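PDB 2GWM: Mono(ADP-ribosyl)transferase SpvB from Salmonella typhimurium, which probably transfers ADP-ribose from NAD(+) to an arginine of actin through this C-terminal domain, blocking filament assembly and so destroying the host cytoskeleton. Local coordinates for residues D169-L177 / T187-N195. Numbering follows the deposited sequence.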
loop_
_atom_site.group_PDB
_atom_site.type_symbol
_atom_site.label_atom_id
_atom_site.label_comp_id
_atom_site.label_asym_id
_atom_site.label_seq_id
_atom_site.Cartn_x
_atom_site.Cartn_y
_atom_site.Cartn_z
ATOM N N ASP A 169 1.976 -5.927 -27.404
ATOM C CA ASP A 169 1.425 -4.901 -26.534
ATOM C C ASP A 169 1.942 -5.021 -25.113
ATOM O O ASP A 169 2.391 -4.061 -24.538
ATOM C CB ASP A 169 -0.103 -4.962 -26.590
ATOM C CG ASP A 169 -0.827 -3.896 -25.718
ATOM O OD1 ASP A 169 -0.334 -2.798 -25.476
ATOM O OD2 ASP A 169 -1.964 -4.229 -25.302
ATOM N N PHE A 170 1.886 -6.229 -24.593
ATOM C CA PHE A 170 2.446 -6.472 -23.249
ATOM C C PHE A 170 3.924 -6.162 -23.205
ATOM O O PHE A 170 4.409 -5.511 -22.281
ATOM C CB PHE A 170 2.180 -7.886 -22.850
ATOM C CG PHE A 170 2.879 -8.341 -21.605
ATOM C CD1 PHE A 170 2.293 -8.086 -20.366
ATOM C CD2 PHE A 170 4.053 -9.026 -21.659
ATOM C CE1 PHE A 170 2.927 -8.602 -19.219
ATOM C CE2 PHE A 170 4.639 -9.520 -20.550
ATOM C CZ PHE A 170 4.084 -9.226 -19.330
ATOM N N ALA A 171 4.684 -6.682 -24.188
ATOM C CA ALA A 171 6.128 -6.523 -24.178
ATOM C C ALA A 171 6.476 -5.019 -24.184
ATOM O O ALA A 171 7.431 -4.563 -23.509
ATOM C CB ALA A 171 6.724 -7.172 -25.385
ATOM N N SER A 172 5.768 -4.240 -24.998
ATOM C CA SER A 172 6.002 -2.812 -25.121
ATOM C C SER A 172 5.608 -2.124 -23.835
ATOM O O SER A 172 6.389 -1.322 -23.326
ATOM C CB SER A 172 5.182 -2.240 -26.255
ATOM O OG SER A 172 5.463 -0.881 -26.480
ATOM N N GLN A 173 4.418 -2.446 -23.295
ATOM C CA GLN A 173 4.037 -1.764 -22.041
ATOM C C GLN A 173 5.006 -2.060 -20.950
ATOM O O GLN A 173 5.394 -1.199 -20.154
ATOM C CB GLN A 173 2.615 -2.124 -21.682
ATOM C CG GLN A 173 1.568 -1.526 -22.619
ATOM C CD GLN A 173 0.182 -1.490 -22.032
ATOM O OE1 GLN A 173 -0.001 -1.259 -20.834
ATOM N NE2 GLN A 173 -0.802 -1.727 -22.861
ATOM N N LEU A 174 5.409 -3.311 -20.858
ATOM C CA LEU A 174 6.346 -3.692 -19.818
ATOM C C LEU A 174 7.665 -2.968 -19.966
ATOM O O LEU A 174 8.275 -2.530 -18.997
ATOM C CB LEU A 174 6.557 -5.208 -19.834
ATOM C CG LEU A 174 7.276 -5.800 -18.664
ATOM C CD1 LEU A 174 6.570 -5.521 -17.394
ATOM C CD2 LEU A 174 7.481 -7.248 -18.857
ATOM N N SER A 175 8.126 -2.783 -21.207
ATOM C CA SER A 175 9.392 -2.155 -21.468
ATOM C C SER A 175 9.397 -0.674 -21.077
ATOM O O SER A 175 10.451 -0.098 -20.905
ATOM C CB SER A 175 9.709 -2.264 -22.961
ATOM O OG SER A 175 8.992 -1.344 -23.739
ATOM N N LYS A 176 8.204 -0.106 -20.956
ATOM C CA LYS A 176 8.028 1.320 -20.614
ATOM C C LYS A 176 7.761 1.509 -19.137
ATOM O O LYS A 176 7.551 2.628 -18.672
ATOM C CB LYS A 176 6.956 1.955 -21.527
ATOM C CG LYS A 176 7.365 1.843 -22.992
ATOM C CD LYS A 176 6.594 2.701 -23.909
ATOM C CE LYS A 176 7.063 2.552 -25.337
ATOM N NZ LYS A 176 6.662 3.781 -26.090
ATOM N N LEU A 177 7.790 0.404 -18.379
ATOM C CA LEU A 177 7.818 0.460 -16.885
ATOM C C LEU A 177 9.274 0.332 -16.398
ATOM O O LEU A 177 10.088 -0.294 -17.001
ATOM C CB LEU A 177 6.878 -0.612 -16.305
ATOM C CG LEU A 177 5.419 -0.567 -16.766
ATOM C CD1 LEU A 177 4.601 -1.697 -16.232
ATOM C CD2 LEU A 177 4.734 0.733 -16.448
ATOM N N THR A 187 11.507 -11.116 -15.286
ATOM C CA THR A 187 10.285 -10.684 -15.907
ATOM C C THR A 187 9.421 -11.813 -16.485
ATOM O O THR A 187 8.223 -11.567 -16.721
ATOM C CB THR A 187 10.496 -9.614 -16.999
ATOM O OG1 THR A 187 11.380 -10.160 -17.965
ATOM C CG2 THR A 187 11.048 -8.360 -16.379
ATOM N N ASN A 188 9.991 -12.995 -16.665
ATOM C CA ASN A 188 9.183 -14.094 -17.168
ATOM C C ASN A 188 8.101 -14.533 -16.179
ATOM O O ASN A 188 7.170 -15.234 -16.552
ATOM C CB ASN A 188 10.018 -15.269 -17.601
ATOM C CG ASN A 188 10.971 -14.937 -18.761
ATOM O OD1 ASN A 188 12.145 -15.357 -18.746
ATOM N ND2 ASN A 188 10.532 -14.160 -19.671
ATOM N N ARG A 189 8.248 -14.113 -14.913
ATOM C CA ARG A 189 7.254 -14.380 -13.865
ATOM C C ARG A 189 5.972 -13.564 -14.012
ATOM O O ARG A 189 4.969 -13.879 -13.411
ATOM C CB ARG A 189 7.814 -13.990 -12.485
ATOM C CG ARG A 189 9.007 -14.823 -12.070
ATOM C CD ARG A 189 9.689 -14.287 -10.754
ATOM N NE ARG A 189 8.691 -14.168 -9.708
ATOM C CZ ARG A 189 8.587 -13.199 -8.787
ATOM N NH1 ARG A 189 9.426 -12.160 -8.711
ATOM N NH2 ARG A 189 7.581 -13.282 -7.912
ATOM N N ILE A 190 5.998 -12.525 -14.836
ATOM C CA ILE A 190 4.898 -11.594 -14.900
ATOM C C ILE A 190 3.776 -12.136 -15.731
ATOM O O ILE A 190 4.001 -12.504 -16.909
ATOM C CB ILE A 190 5.338 -10.204 -15.411
ATOM C CG1 ILE A 190 6.449 -9.633 -14.508
ATOM C CG2 ILE A 190 4.180 -9.237 -15.521
ATOM C CD1 ILE A 190 7.092 -8.434 -15.096
ATOM N N LYS A 191 2.574 -12.127 -15.156
ATOM C CA LYS A 191 1.405 -12.600 -15.839
ATOM C C LYS A 191 0.566 -11.493 -16.451
ATOM O O LYS A 191 -0.071 -11.656 -17.490
ATOM C CB LYS A 191 0.532 -13.395 -14.883
ATOM C CG LYS A 191 -0.641 -14.074 -15.542
ATOM C CD LYS A 191 -0.814 -15.453 -14.881
ATOM C CE LYS A 191 -1.635 -16.383 -15.720
ATOM N NZ LYS A 191 -3.068 -16.023 -15.633
ATOM N N ARG A 192 0.600 -10.314 -15.848
ATOM C CA ARG A 192 -0.237 -9.235 -16.300
ATOM C C ARG A 192 0.250 -7.904 -15.777
ATOM O O ARG A 192 0.924 -7.806 -14.736
ATOM C CB ARG A 192 -1.671 -9.482 -15.854
ATOM C CG ARG A 192 -1.786 -9.300 -14.343
ATOM C CD ARG A 192 -3.168 -9.663 -13.841
ATOM N NE ARG A 192 -3.567 -11.064 -14.007
ATOM C CZ ARG A 192 -3.158 -12.078 -13.249
ATOM N NH1 ARG A 192 -2.249 -11.867 -12.308
ATOM N NH2 ARG A 192 -3.616 -13.328 -13.461
ATOM N N ILE A 193 -0.083 -6.884 -16.532
ATOM C CA ILE A 193 -0.070 -5.498 -16.123
ATOM C C ILE A 193 -1.487 -5.046 -15.985
ATOM O O ILE A 193 -2.311 -5.288 -16.847
ATOM C CB ILE A 193 0.711 -4.578 -17.157
ATOM C CG1 ILE A 193 2.139 -5.061 -17.363
ATOM C CG2 ILE A 193 0.615 -3.080 -16.762
ATOM C CD1 ILE A 193 2.725 -4.520 -18.656
ATOM N N ILE A 194 -1.746 -4.313 -14.896
ATOM C CA ILE A 194 -3.038 -3.717 -14.694
ATOM C C ILE A 194 -2.791 -2.237 -14.621
ATOM O O ILE A 194 -2.089 -1.747 -13.760
ATOM C CB ILE A 194 -3.754 -4.181 -13.444
ATOM C CG1 ILE A 194 -3.865 -5.688 -13.421
ATOM C CG2 ILE A 194 -5.145 -3.537 -13.397
ATOM C CD1 ILE A 194 -4.549 -6.238 -12.188
ATOM N N ASN A 195 -3.420 -1.512 -15.554
ATOM C CA ASN A 195 -3.405 -0.048 -15.621
ATOM C C ASN A 195 -4.609 0.439 -14.827
ATOM O O ASN A 195 -5.753 0.118 -15.153
ATOM C CB ASN A 195 -3.459 0.428 -17.074
ATOM C CG ASN A 195 -2.297 -0.051 -17.873
ATOM O OD1 ASN A 195 -2.461 -0.792 -18.903
ATOM N ND2 ASN A 195 -1.129 0.401 -17.487
#
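The unbranched arm of Ile193 reaches from strand 192-195 to helix 168-175, and its CD1 lies among Phe170, Gln173, Leu174 and Leu177. Ile193 CG1 stands anti to its carbonyl carbon (chi1 -57°). The extended chi2 then brings Ile193 CD1 to 3.7 Å from Leu174 N, close against the helix backbone, and onto Gln173 CB. A slim isoleucine tip suits this place, where the amide of Leu174 is already bonded to Phe170 O. Leu177 meets the same methyl tip to tip.

Phe170, flat and buried, offers the edge of its ring to a methyl: Ile190 CG2 lies near the ring plane, 3.8 Å from Phe170 CZ, while Ile193 CD1 approaches obliquely. The other branch of Ile190 ends in CD1, which meets Leu174 CD1 head-on at 3.7 Å, so one beta-branched residue serves two neighbours.

Gln173 suits the partly exposed margin because its CB packs on Ile193 while its amide reaches a polar partner. Gln173 NE2 donates a fairly straight bond (2.9 Å, 162°) to the syn side of Asp169 OD1, from well out of the carboxylate plane. The bond restrains the Gln173 amide, whose plane lies nearly coplanar with that of Asn195.

Val163 of the adjacent antiparallel strand touches Gln173 and bonds through its backbone to Ile193. The axes of 169-175 and 192-195 cross at 66° on the ADP-ribosyltransferase sheet, and the shape and burial of interlocking aliphatic and aromatic groups, more than directional bonds, set how the helix sits on the strand.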